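Local coordinates for uroporphyrin-III C-methyltransferase (Thermus thermophilus, PDB 1VE2), which probably transfers methyl groups from S-adenosyl-L-methionine to carbon atoms of uroporphyrinogen III, an early step of siroheme and corrinoid synthesis, at residues R2-L7 and P108-P113; E30-D35 and A82-G87; L125-T130 and G223-L228; A153-L158 and L215-K220; L182-R187 and E208-P213. One frame throughout, in Å; residues are numbered along the deposited sequence.

Contact 1: R2-L7 and P108-P113; sequences RGKVYL and PFEVVP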
# COMPACT_ATOMS: atom_id res chain seq x y z
N ARG A 2 -14.47 -23.96 14.67
CA ARG A 2 -13.14 -23.84 15.25
C ARG A 2 -12.23 -23.43 14.10
O ARG A 2 -11.27 -22.67 14.28
CB ARG A 2 -12.68 -25.19 15.82
CG ARG A 2 -11.59 -25.12 16.88
CD ARG A 2 -10.25 -24.60 16.37
NE ARG A 2 -9.94 -23.28 16.93
CZ ARG A 2 -8.73 -22.88 17.30
NH1 ARG A 2 -7.69 -23.69 17.18
NH2 ARG A 2 -8.57 -21.66 17.80
N GLY A 3 -12.55 -23.93 12.92
CA GLY A 3 -11.78 -23.62 11.73
C GLY A 3 -11.84 -22.15 11.39
O GLY A 3 -12.84 -21.47 11.64
N LYS A 4 -10.75 -21.64 10.82
CA LYS A 4 -10.68 -20.25 10.44
C LYS A 4 -9.54 -20.07 9.46
O LYS A 4 -8.52 -20.74 9.55
CB LYS A 4 -10.44 -19.37 11.67
CG LYS A 4 -10.38 -17.88 11.37
CD LYS A 4 -10.36 -17.08 12.66
CE LYS A 4 -10.40 -15.59 12.40
NZ LYS A 4 -10.36 -14.82 13.67
N VAL A 5 -9.72 -19.15 8.52
CA VAL A 5 -8.71 -18.90 7.52
C VAL A 5 -8.27 -17.45 7.57
O VAL A 5 -9.09 -16.54 7.66
CB VAL A 5 -9.24 -19.21 6.10
CG1 VAL A 5 -8.19 -18.87 5.06
CG2 VAL A 5 -9.64 -20.69 6.00
N TYR A 6 -6.96 -17.24 7.52
CA TYR A 6 -6.41 -15.89 7.51
C TYR A 6 -5.75 -15.69 6.15
O TYR A 6 -4.97 -16.54 5.73
CB TYR A 6 -5.34 -15.72 8.59
CG TYR A 6 -5.87 -15.64 10.00
CD1 TYR A 6 -6.26 -14.43 10.55
CD2 TYR A 6 -5.96 -16.79 10.79
CE1 TYR A 6 -6.73 -14.35 11.86
CE2 TYR A 6 -6.43 -16.72 12.10
CZ TYR A 6 -6.81 -15.50 12.63
OH TYR A 6 -7.27 -15.42 13.93
N LEU A 7 -6.09 -14.61 5.46
CA LEU A 7 -5.43 -14.32 4.18
C LEU A 7 -4.39 -13.30 4.63
O LEU A 7 -4.73 -12.17 4.99
CB LEU A 7 -6.41 -13.72 3.16
CG LEU A 7 -7.65 -14.58 2.84
CD1 LEU A 7 -8.39 -13.95 1.67
CD2 LEU A 7 -7.24 -16.02 2.48
N PRO A 108 -15.26 -18.94 8.51
CA PRO A 108 -14.79 -17.71 9.16
C PRO A 108 -13.41 -17.34 8.61
O PRO A 108 -12.55 -18.21 8.44
CB PRO A 108 -14.75 -18.10 10.64
CG PRO A 108 -15.83 -19.13 10.75
CD PRO A 108 -15.60 -19.97 9.51
N PHE A 109 -13.21 -16.06 8.30
CA PHE A 109 -11.91 -15.63 7.78
C PHE A 109 -11.61 -14.18 8.12
O PHE A 109 -12.51 -13.39 8.40
CB PHE A 109 -11.85 -15.83 6.26
CG PHE A 109 -12.63 -14.82 5.48
CD1 PHE A 109 -12.01 -13.65 5.02
CD2 PHE A 109 -13.99 -15.00 5.23
CE1 PHE A 109 -12.75 -12.68 4.31
CE2 PHE A 109 -14.73 -14.04 4.53
CZ PHE A 109 -14.10 -12.88 4.07
N GLU A 110 -10.32 -13.84 8.12
CA GLU A 110 -9.87 -12.49 8.37
C GLU A 110 -8.75 -12.20 7.39
O GLU A 110 -8.01 -13.11 7.00
CB GLU A 110 -9.31 -12.33 9.79
CG GLU A 110 -10.33 -12.48 10.89
CD GLU A 110 -9.78 -12.09 12.25
OE1 GLU A 110 -10.43 -12.43 13.27
OE2 GLU A 110 -8.71 -11.43 12.32
N VAL A 111 -8.64 -10.94 6.98
CA VAL A 111 -7.59 -10.55 6.05
C VAL A 111 -6.60 -9.68 6.82
O VAL A 111 -6.99 -8.74 7.52
CB VAL A 111 -8.18 -9.78 4.84
CG1 VAL A 111 -7.06 -9.36 3.89
CG2 VAL A 111 -9.20 -10.68 4.13
N VAL A 112 -5.32 -10.02 6.69
CA VAL A 112 -4.24 -9.33 7.37
C VAL A 112 -3.41 -8.58 6.34
O VAL A 112 -2.65 -9.19 5.58
CB VAL A 112 -3.35 -10.34 8.11
CG1 VAL A 112 -2.22 -9.62 8.85
CG2 VAL A 112 -4.21 -11.14 9.08
N PRO A 113 -3.55 -7.25 6.29
CA PRO A 113 -2.84 -6.35 5.36
C PRO A 113 -1.33 -6.50 5.41
O PRO A 113 -0.76 -6.84 6.44
CB PRO A 113 -3.27 -4.96 5.82
CG PRO A 113 -4.63 -5.18 6.38
CD PRO A 113 -4.48 -6.48 7.14
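Val5 and Phe109 pair in the parallel strands 4-7 and 109-112, at one margin of the five-stranded parallel sheet of the N-terminal alpha/beta domain, a domain known from the tetrapyrrole methylases. Four backbone hydrogen bonds join the strands. Val5 gives its N-H to Pro108 O and takes one at its O from Glu110 N. Leu7 N then bonds to Glu110 O, and Val112 N to Leu7 O at 2.8 Å in an almost straight line (178°).

Apolar contacts lie on both faces. Val5 meets Phe109 through their CB atoms, and Leu7 CD1 lies 4.2 Å from Val111 CG2. This face packs in part on helix 95-105. On the other face Tyr6 CD1 touches Val112 CG2 at 4.1 Å, near helix 20-28.

The polar group is also on the Tyr6 face. Lys4 is fully extended (chi1 -179°), and this carries NZ past the backbone of Pro108 and Phe109 to Glu110. Lys4 NZ and Glu110 OE1 form a salt bridge; the modelled 2.4 Å is very short and doubtful as an exact length. Lys4 NZ also bonds to Tyr6 OH at 3.2 Å. Lys21 makes a second salt bridge, to Glu110 OE2. Glu110 OE2 lies at the edge of the Tyr6 ring, 3.6 Å from Tyr6 CE1.

Contact 2: E30-D35 and A82-G87; sequences EVVLHD and ARLKGG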
# COMPACT_ATOMS: atom_id res chain seq x y z
N GLU A 30 -1.87 -23.41 11.96
CA GLU A 30 -1.47 -24.82 11.93
C GLU A 30 -0.92 -25.24 10.58
O GLU A 30 -0.06 -26.11 10.49
CB GLU A 30 -2.66 -25.71 12.28
CG GLU A 30 -3.25 -25.44 13.64
CD GLU A 30 -4.58 -26.14 13.84
OE1 GLU A 30 -4.63 -27.38 13.64
OE2 GLU A 30 -5.57 -25.47 14.18
N VAL A 31 -1.45 -24.62 9.53
CA VAL A 31 -1.03 -24.91 8.17
C VAL A 31 -0.97 -23.59 7.41
O VAL A 31 -1.83 -22.73 7.59
CB VAL A 31 -2.03 -25.86 7.46
CG1 VAL A 31 -1.57 -26.14 6.04
CG2 VAL A 31 -2.15 -27.17 8.24
N VAL A 32 0.05 -23.43 6.58
CA VAL A 32 0.22 -22.20 5.82
C VAL A 32 0.47 -22.49 4.34
O VAL A 32 1.50 -23.08 3.99
CB VAL A 32 1.42 -21.38 6.35
CG1 VAL A 32 1.54 -20.05 5.60
CG2 VAL A 32 1.25 -21.13 7.84
N LEU A 33 -0.48 -22.09 3.49
CA LEU A 33 -0.33 -22.29 2.05
C LEU A 33 0.32 -21.00 1.55
O LEU A 33 -0.35 -19.97 1.41
CB LEU A 33 -1.70 -22.47 1.38
CG LEU A 33 -2.72 -23.49 1.92
CD1 LEU A 33 -3.54 -24.02 0.74
CD2 LEU A 33 -2.04 -24.64 2.63
N HIS A 34 1.61 -21.07 1.28
CA HIS A 34 2.37 -19.89 0.87
C HIS A 34 2.88 -19.87 -0.56
O HIS A 34 3.26 -20.91 -1.12
CB HIS A 34 3.57 -19.73 1.81
CG HIS A 34 4.63 -20.78 1.63
ND1 HIS A 34 5.57 -20.71 0.62
CD2 HIS A 34 4.88 -21.92 2.31
CE1 HIS A 34 6.35 -21.78 0.69
NE2 HIS A 34 5.95 -22.53 1.70
N ASP A 35 2.91 -18.68 -1.15
CA ASP A 35 3.42 -18.49 -2.50
C ASP A 35 4.87 -18.96 -2.53
O ASP A 35 5.59 -18.79 -1.55
CB ASP A 35 3.37 -17.01 -2.89
CG ASP A 35 1.98 -16.54 -3.23
OD1 ASP A 35 1.81 -15.31 -3.36
OD2 ASP A 35 1.07 -17.38 -3.37
N ALA A 82 -3.64 -20.44 7.27
CA ALA A 82 -3.31 -19.17 6.65
C ALA A 82 -2.87 -19.33 5.21
O ALA A 82 -2.23 -20.32 4.84
CB ALA A 82 -2.21 -18.46 7.44
N ARG A 83 -3.24 -18.35 4.40
CA ARG A 83 -2.86 -18.27 3.01
C ARG A 83 -1.84 -17.12 3.08
O ARG A 83 -2.21 -15.99 3.43
CB ARG A 83 -4.06 -17.86 2.15
CG ARG A 83 -3.75 -17.55 0.69
CD ARG A 83 -3.48 -18.80 -0.13
NE ARG A 83 -3.17 -18.44 -1.51
CZ ARG A 83 -1.94 -18.26 -1.99
NH1 ARG A 83 -0.88 -18.42 -1.20
NH2 ARG A 83 -1.77 -17.89 -3.25
N LEU A 84 -0.58 -17.40 2.79
CA LEU A 84 0.47 -16.38 2.87
C LEU A 84 0.85 -15.93 1.47
O LEU A 84 1.29 -16.74 0.65
CB LEU A 84 1.69 -16.94 3.61
CG LEU A 84 2.86 -15.98 3.89
CD1 LEU A 84 2.41 -14.81 4.79
CD2 LEU A 84 3.98 -16.76 4.58
N LYS A 85 0.69 -14.64 1.21
CA LYS A 85 0.93 -14.07 -0.11
C LYS A 85 1.86 -12.87 -0.12
O LYS A 85 1.86 -12.06 0.80
CB LYS A 85 -0.43 -13.66 -0.70
CG LYS A 85 -1.60 -14.40 -0.05
CD LYS A 85 -2.96 -13.89 -0.52
CE LYS A 85 -3.19 -14.17 -1.99
NZ LYS A 85 -4.55 -13.77 -2.40
N GLY A 86 2.66 -12.75 -1.18
CA GLY A 86 3.56 -11.62 -1.29
C GLY A 86 2.77 -10.32 -1.29
O GLY A 86 1.64 -10.28 -1.79
N GLY A 87 3.36 -9.27 -0.73
CA GLY A 87 2.73 -7.97 -0.67
C GLY A 87 1.49 -7.98 0.21
O GLY A 87 1.53 -8.48 1.33
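Arg83 reaches Asp35 because its CG stands opposite the backbone N (chi1 172°) and its chain then bends at chi2 (75°). The guanidinium is thereby turned back over the neighbouring strand. Asp35 turns its CG away from its own carbonyl carbon, and its side chain crosses that of Arg83 at about a right angle. NH1 and NH2 both grip one oxygen. Arg83 NH2 lies 2.9 Å from Asp35 OD2 and meets the syn lone pair of that oxygen. Arg83 NH1 is 3.1 Å from the same Asp35 OD2 but comes from above the carboxylate plane. The carboxylate and guanidinium planes are 70° apart.

NH1 has a second acceptor, Leu33 O. That carbonyl also takes the backbone N-H of Leu84, and the two donors reach it from opposite faces of its plane. Asp35 OD1 has a weak bond from Gly86 N, at 3.5 Å.

Strands 31-34 and 82-85 are parallel neighbours in the five-stranded sheet of the N-terminal alpha/beta domain. Backbone bonds run from Ala82 N to Val31 O, Leu33 N to Ala82 O and Asp35 N to Leu84 O. On the face of Val32 and His34, Leu84 CB is 3.7 Å from Val32 CG1 and 3.8 Å from His34 CB. His34 ND1 bonds to Asp35 O, which fixes the turn of its ring.

Glu98 holds the other side of the arginine through NE and also pairs with Lys85. Arg83 thus lies buried between two carboxylates at the C-terminal ends of the parallel strands. Its positive charge is probably well balanced there, and its guanidinium is held from two sides.

Contact 3: L125-T130 and G223-L228; sequences LGLPLT and GLYGEL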
# COMPACT_ATOMS: atom_id res chain seq x y z
N LEU A 125 12.60 2.32 -0.37
CA LEU A 125 13.77 2.91 -1.00
C LEU A 125 13.73 4.43 -0.89
O LEU A 125 14.58 5.12 -1.44
CB LEU A 125 13.86 2.50 -2.47
CG LEU A 125 14.21 1.02 -2.70
CD1 LEU A 125 14.20 0.71 -4.19
CD2 LEU A 125 15.57 0.72 -2.10
N GLY A 126 12.73 4.94 -0.17
CA GLY A 126 12.59 6.37 0.01
C GLY A 126 12.20 7.10 -1.26
O GLY A 126 12.58 8.25 -1.47
N LEU A 127 11.44 6.42 -2.12
CA LEU A 127 11.02 7.01 -3.38
C LEU A 127 9.52 7.33 -3.38
O LEU A 127 8.69 6.46 -3.12
CB LEU A 127 11.34 6.04 -4.51
CG LEU A 127 12.79 5.55 -4.54
CD1 LEU A 127 12.94 4.52 -5.64
CD2 LEU A 127 13.74 6.72 -4.76
N PRO A 128 9.16 8.60 -3.66
CA PRO A 128 7.77 9.04 -3.69
C PRO A 128 7.07 8.79 -5.03
O PRO A 128 7.73 8.72 -6.08
CB PRO A 128 7.89 10.53 -3.39
CG PRO A 128 9.14 10.90 -4.17
CD PRO A 128 10.08 9.74 -3.85
N LEU A 129 5.75 8.63 -4.99
CA LEU A 129 4.94 8.40 -6.19
C LEU A 129 4.25 9.70 -6.57
O LEU A 129 3.73 9.83 -7.67
CB LEU A 129 3.89 7.32 -5.93
CG LEU A 129 4.47 5.90 -5.81
CD1 LEU A 129 3.36 4.91 -5.46
CD2 LEU A 129 5.14 5.53 -7.13
N THR A 130 4.25 10.65 -5.65
CA THR A 130 3.65 11.95 -5.89
C THR A 130 4.59 13.00 -5.30
O THR A 130 5.34 12.70 -4.38
CB THR A 130 2.28 12.09 -5.21
OG1 THR A 130 2.40 11.81 -3.81
CG2 THR A 130 1.28 11.11 -5.84
N GLY A 223 11.91 11.66 -11.90
CA GLY A 223 13.07 12.51 -12.13
C GLY A 223 13.84 12.80 -10.86
O GLY A 223 14.98 13.24 -10.90
N LEU A 224 13.21 12.55 -9.71
CA LEU A 224 13.85 12.79 -8.42
C LEU A 224 14.59 11.57 -7.89
O LEU A 224 15.33 11.66 -6.91
CB LEU A 224 12.80 13.18 -7.38
CG LEU A 224 11.97 14.45 -7.53
CD1 LEU A 224 10.89 14.44 -6.46
CD2 LEU A 224 12.85 15.67 -7.41
N TYR A 225 14.37 10.42 -8.52
CA TYR A 225 14.95 9.18 -8.05
C TYR A 225 16.46 9.09 -7.96
O TYR A 225 16.99 8.41 -7.08
CB TYR A 225 14.38 8.02 -8.87
CG TYR A 225 12.92 7.72 -8.56
CD1 TYR A 225 12.14 8.61 -7.81
CD2 TYR A 225 12.32 6.54 -9.00
CE1 TYR A 225 10.80 8.34 -7.52
CE2 TYR A 225 10.98 6.25 -8.71
CZ TYR A 225 10.23 7.15 -7.97
OH TYR A 225 8.91 6.88 -7.69
N GLY A 226 17.17 9.79 -8.85
CA GLY A 226 18.62 9.75 -8.81
C GLY A 226 19.15 10.32 -7.51
O GLY A 226 20.07 9.77 -6.90
N GLU A 227 18.56 11.42 -7.06
CA GLU A 227 19.00 12.07 -5.83
C GLU A 227 18.48 11.38 -4.57
O GLU A 227 19.08 11.50 -3.51
CB GLU A 227 18.57 13.54 -5.87
CG GLU A 227 18.80 14.32 -4.58
CD GLU A 227 18.51 15.80 -4.75
OE1 GLU A 227 17.59 16.15 -5.53
OE2 GLU A 227 19.18 16.63 -4.10
N LEU A 228 17.38 10.64 -4.69
CA LEU A 228 16.79 9.97 -3.54
C LEU A 228 17.11 8.48 -3.39
O LEU A 228 17.06 7.94 -2.28
CB LEU A 228 15.27 10.15 -3.57
CG LEU A 228 14.76 11.55 -3.24
CD1 LEU A 228 13.24 11.60 -3.41
CD2 LEU A 228 15.15 11.92 -1.82
O HOH W 1 15.09 8.71 -0.42
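Leu127 lies over one face of the Tyr225 ring where the loop after helix 119-124 meets the short C-terminal helix 225-228. The loop begins with a Schellman motif that ends helix 119-124, with Gly126 as its C-prime residue at positive phi.

The tight part is built round the tyrosine. Leu127 CB makes a CH-pi contact, 4.0 Å from the centroid of the Tyr225 ring and 21° off the normal. Both methyls of Leu127 follow the same ring, Leu127 CD1 beside Tyr225 CD2 and CE2, and Leu127 CD2 beside Tyr225 CD1. Leu127 CD2 also touches Leu228 CB at 3.9 Å, where the two leucines slide past each other in opposite directions. Pro128 CD fits against Leu228 CD1 at 3.7 Å. The second subunit packs on these two residues, with its Ala99 on Leu228 and its Met90 on Pro128. At the ring edge, Tyr225 OH donates to Pro128 O at 2.7 Å, from above the carbonyl plane. Ala183 and Val217 of the sheet also touch this tyrosine.

The other end is looser. Gly126 O and Leu228 O do not meet directly, and water takes up the gap. The bridging water donates to both carbonyls, 2.8 Å from Gly126 O and 2.8 Å from Leu228 O.

Contact 4: A153-L158 and L215-K220; sequences ADTLVL and LLVVGK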
# COMPACT_ATOMS: atom_id res chain seq x y z
N ALA A 153 -2.70 8.28 -14.98
CA ALA A 153 -2.39 8.94 -13.72
C ALA A 153 -1.06 9.66 -13.93
O ALA A 153 -0.36 9.38 -14.91
CB ALA A 153 -2.27 7.91 -12.60
N ASP A 154 -0.71 10.58 -13.05
CA ASP A 154 0.55 11.31 -13.21
C ASP A 154 1.75 10.37 -13.10
O ASP A 154 2.78 10.60 -13.74
CB ASP A 154 0.68 12.43 -12.19
CG ASP A 154 -0.33 13.54 -12.43
OD1 ASP A 154 -0.84 13.64 -13.56
OD2 ASP A 154 -0.61 14.30 -11.48
N THR A 155 1.60 9.34 -12.27
CA THR A 155 2.65 8.35 -12.06
C THR A 155 2.05 6.97 -12.29
O THR A 155 1.00 6.64 -11.73
CB THR A 155 3.20 8.36 -10.61
OG1 THR A 155 3.72 9.66 -10.30
CG2 THR A 155 4.31 7.31 -10.45
N LEU A 156 2.69 6.17 -13.13
CA LEU A 156 2.21 4.82 -13.40
C LEU A 156 3.17 3.77 -12.86
O LEU A 156 4.37 3.84 -13.11
CB LEU A 156 2.02 4.61 -14.90
CG LEU A 156 1.67 3.19 -15.34
CD1 LEU A 156 0.31 2.77 -14.78
CD2 LEU A 156 1.66 3.16 -16.87
N VAL A 157 2.63 2.82 -12.11
CA VAL A 157 3.43 1.73 -11.56
C VAL A 157 2.94 0.43 -12.20
O VAL A 157 1.75 0.14 -12.21
CB VAL A 157 3.26 1.60 -10.02
CG1 VAL A 157 4.15 0.49 -9.48
CG2 VAL A 157 3.59 2.93 -9.35
N LEU A 158 3.87 -0.33 -12.78
CA LEU A 158 3.49 -1.59 -13.40
C LEU A 158 4.23 -2.74 -12.74
O LEU A 158 5.45 -2.72 -12.59
CB LEU A 158 3.80 -1.59 -14.90
CG LEU A 158 2.93 -0.68 -15.77
CD1 LEU A 158 3.33 -0.85 -17.23
CD2 LEU A 158 1.46 -1.03 -15.58
N LEU A 215 9.60 -4.17 -10.82
CA LEU A 215 8.60 -3.11 -10.84
C LEU A 215 9.04 -2.05 -11.82
O LEU A 215 10.23 -1.86 -12.06
CB LEU A 215 8.48 -2.44 -9.47
CG LEU A 215 8.05 -3.19 -8.22
CD1 LEU A 215 8.13 -2.24 -7.02
CD2 LEU A 215 6.64 -3.72 -8.39
N LEU A 216 8.07 -1.33 -12.37
CA LEU A 216 8.34 -0.25 -13.30
C LEU A 216 7.56 0.97 -12.80
O LEU A 216 6.40 0.85 -12.41
CB LEU A 216 7.86 -0.62 -14.71
CG LEU A 216 8.01 0.42 -15.83
CD1 LEU A 216 7.92 -0.29 -17.18
CD2 LEU A 216 6.93 1.49 -15.72
N VAL A 217 8.22 2.12 -12.77
CA VAL A 217 7.58 3.36 -12.35
C VAL A 217 7.93 4.42 -13.39
O VAL A 217 9.11 4.65 -13.68
CB VAL A 217 8.08 3.84 -10.97
CG1 VAL A 217 7.26 5.04 -10.52
CG2 VAL A 217 7.99 2.71 -9.96
N VAL A 218 6.91 5.05 -13.97
CA VAL A 218 7.13 6.07 -14.98
C VAL A 218 6.36 7.36 -14.68
O VAL A 218 5.25 7.33 -14.13
CB VAL A 218 6.76 5.52 -16.39
CG1 VAL A 218 5.33 5.01 -16.40
CG2 VAL A 218 6.97 6.60 -17.46
N GLY A 219 6.96 8.50 -15.02
CA GLY A 219 6.32 9.78 -14.77
C GLY A 219 7.33 10.82 -14.32
O GLY A 219 8.44 10.48 -13.93
N LYS A 220 6.92 12.08 -14.37
CA LYS A 220 7.78 13.19 -13.96
C LYS A 220 8.39 13.04 -12.57
O LYS A 220 9.49 13.54 -12.31
CB LYS A 220 7.01 14.51 -14.04
CG LYS A 220 6.60 14.92 -15.45
CD LYS A 220 5.83 16.23 -15.45
CE LYS A 220 5.51 16.67 -16.87
NZ LYS A 220 4.78 17.97 -16.89
O HOH W 2 4.12 12.39 -15.16
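Leu156 and Val218 lie side by side and point the same way, from a hydrogen-bonded antiparallel pair. Val218 CG1 stands between its own backbone N and carbonyl carbon (chi1 56°). This places Val218 CG1 3.7 Å from Leu156 CB. Leu158 and Leu216 face the same way at the next hydrogen-bonded pair, with CB atoms 4.2 Å apart. Leu172 of helix 168-173 packs on Leu156, Leu158 and Leu216 together.

The other face carries Thr155, Val157 and Val217. Thr155 CG2 slants across Val217 CG1 at 3.7 Å. Its hydroxyl is used elsewhere, in a hydrogen bond with Leu129 O. Val157 CG2 meets the same Val217 CG1 more loosely, at 4.4 Å. Helix 119-124 packs on this side through Leu122, against Val217.

Two pairs of backbone bonds hold the strands. Leu156 and Val218 exchange N-H and O in both directions. Leu158 and Leu216 do the same. Beyond them Gly219 CA lies 3.8 Å from Asp154 O. One residue further a water joins the chains, donating to Asp154 O at 2.6 Å and accepting from Lys220 N.

Strands 155-158 and 215-218 are interior neighbours in a mixed five-stranded sheet with helices on both faces, as in the C-terminal alpha/beta domain of the tetrapyrrole methylases.

Contact 5: L182-R187 and E208-P213; sequences LALLAR and EGLPSP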
# COMPACT_ATOMS: atom_id res chain seq x y z
N LEU A 182 11.89 7.09 -16.27
CA LEU A 182 11.39 5.75 -15.98
C LEU A 182 12.37 4.98 -15.11
O LEU A 182 13.59 5.07 -15.29
CB LEU A 182 11.14 4.99 -17.28
CG LEU A 182 10.50 3.60 -17.17
CD1 LEU A 182 9.71 3.30 -18.43
CD2 LEU A 182 11.56 2.55 -16.92
N ALA A 183 11.84 4.23 -14.15
CA ALA A 183 12.66 3.44 -13.25
C ALA A 183 12.26 1.97 -13.30
O ALA A 183 11.09 1.63 -13.43
CB ALA A 183 12.53 3.96 -11.84
N LEU A 184 13.26 1.10 -13.22
CA LEU A 184 13.04 -0.34 -13.22
C LEU A 184 13.65 -0.85 -11.92
O LEU A 184 14.85 -0.72 -11.69
CB LEU A 184 13.72 -1.00 -14.42
CG LEU A 184 13.17 -0.61 -15.80
CD1 LEU A 184 13.99 -1.30 -16.89
CD2 LEU A 184 11.71 -1.00 -15.92
N LEU A 185 12.82 -1.41 -11.04
CA LEU A 185 13.31 -1.89 -9.76
C LEU A 185 13.01 -3.37 -9.57
O LEU A 185 11.85 -3.78 -9.48
CB LEU A 185 12.67 -1.09 -8.62
CG LEU A 185 12.72 0.44 -8.76
CD1 LEU A 185 11.62 0.90 -9.71
CD2 LEU A 185 12.54 1.08 -7.40
N ALA A 186 14.07 -4.17 -9.50
CA ALA A 186 13.90 -5.60 -9.33
C ALA A 186 14.41 -6.09 -7.98
O ALA A 186 15.37 -5.55 -7.43
CB ALA A 186 14.62 -6.34 -10.46
N ARG A 187 13.74 -7.11 -7.46
CA ARG A 187 14.09 -7.74 -6.19
C ARG A 187 14.37 -6.75 -5.06
O ARG A 187 15.32 -6.92 -4.30
CB ARG A 187 15.29 -8.66 -6.40
CG ARG A 187 15.07 -9.71 -7.49
CD ARG A 187 16.32 -10.55 -7.72
NE ARG A 187 16.62 -11.42 -6.59
CZ ARG A 187 15.93 -12.52 -6.28
NH1 ARG A 187 14.90 -12.90 -7.02
NH2 ARG A 187 16.27 -13.23 -5.21
N GLU A 208 16.04 -5.58 -20.54
CA GLU A 208 16.74 -6.83 -20.83
C GLU A 208 17.99 -7.03 -19.98
O GLU A 208 18.94 -6.25 -20.07
CB GLU A 208 17.11 -6.89 -22.31
CG GLU A 208 17.73 -8.21 -22.75
CD GLU A 208 18.00 -8.26 -24.24
OE1 GLU A 208 18.78 -7.43 -24.74
OE2 GLU A 208 17.42 -9.15 -24.91
N GLY A 209 17.97 -8.07 -19.15
CA GLY A 209 19.10 -8.35 -18.28
C GLY A 209 18.74 -8.19 -16.82
O GLY A 209 19.42 -8.70 -15.93
N LEU A 210 17.65 -7.47 -16.57
CA LEU A 210 17.18 -7.22 -15.22
C LEU A 210 16.59 -8.47 -14.57
O LEU A 210 15.87 -9.23 -15.22
CB LEU A 210 16.11 -6.12 -15.22
CG LEU A 210 16.46 -4.78 -14.58
CD1 LEU A 210 15.20 -3.92 -14.56
CD2 LEU A 210 16.99 -4.99 -13.17
N PRO A 211 16.88 -8.69 -13.28
CA PRO A 211 16.36 -9.84 -12.55
C PRO A 211 14.83 -9.83 -12.50
O PRO A 211 14.18 -8.96 -13.09
CB PRO A 211 16.95 -9.64 -11.16
CG PRO A 211 18.27 -9.08 -11.45
CD PRO A 211 17.93 -8.02 -12.50
N SER A 212 14.26 -10.80 -11.80
CA SER A 212 12.81 -10.91 -11.65
C SER A 212 12.41 -11.40 -10.25
O SER A 212 13.16 -12.14 -9.60
CB SER A 212 12.24 -11.86 -12.70
OG SER A 212 12.40 -11.34 -14.01
N PRO A 213 11.22 -10.99 -9.78
CA PRO A 213 10.27 -10.11 -10.47
C PRO A 213 10.74 -8.66 -10.37
O PRO A 213 11.64 -8.35 -9.58
CB PRO A 213 8.97 -10.35 -9.71
CG PRO A 213 9.46 -10.53 -8.31
CD PRO A 213 10.65 -11.46 -8.51
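The loop that leads into strand 214-218 folds back over the C-terminal end of strand 181-186, in the mixed sheet of the C-terminal domain. Leu184 and Ala186 point toward this loop and receive its apolar side chains. Leu210 reaches in with both methyls. Leu210 CD1 presses on Leu184 CB at 3.3 Å, tighter than a usual carbon contact. Leu210 CD2 rests 3.8 Å from Ala186 CB. The chi1 of Leu210, -112°, is away from a staggered value, and this fits the close packing. Pro211 CB follows along the loop and lies 4.1 Å from Ala186 CB. On the sheet side, Ala194 and Arg196 of strand 194-199 also touch Leu210.

Arg187 closes the end of the strand. Arg187 N bonds to Pro213 O at 3.2 Å, and the peptide before that proline is cis. The Arg187 side chain crosses Pro211 at about a right angle, with Arg187 CD 3.6 Å from Pro211 CB. The chain then bends at chi3 (69°) and turns the guanidinium edge to the loop. Its NE bonds to Pro191 O in the turn that leads to strand 194-199. Arg187 NH1 gives a hydrogen to Ser212 O at 3.2 Å, and that oxygen lies in the guanidinium plane.

Overall arrangement
The five contacts fall into two groups on opposite sides of the chain's centre. Contacts 1 and 2 share the parallel sheet. Their centres are 11 Å apart, and Tyr6 O meets Arg83 N at 2.8 Å, a probable hydrogen bond. Contacts 4 and 5 share the mixed sheet, where Val217 O lies 2.8 Å from Ala183 N. Contact 3 packs on that sheet, and Leu129 O probably bonds to Thr155 OG1. The closest approach between the groups is about 9 Å, nearest atoms of contacts 2 and 5. In this family the substrate and cofactor generally bind in the cleft between the two domains. Contacts 1 and 3, and contact 4 at Ala153, touch the second subunit.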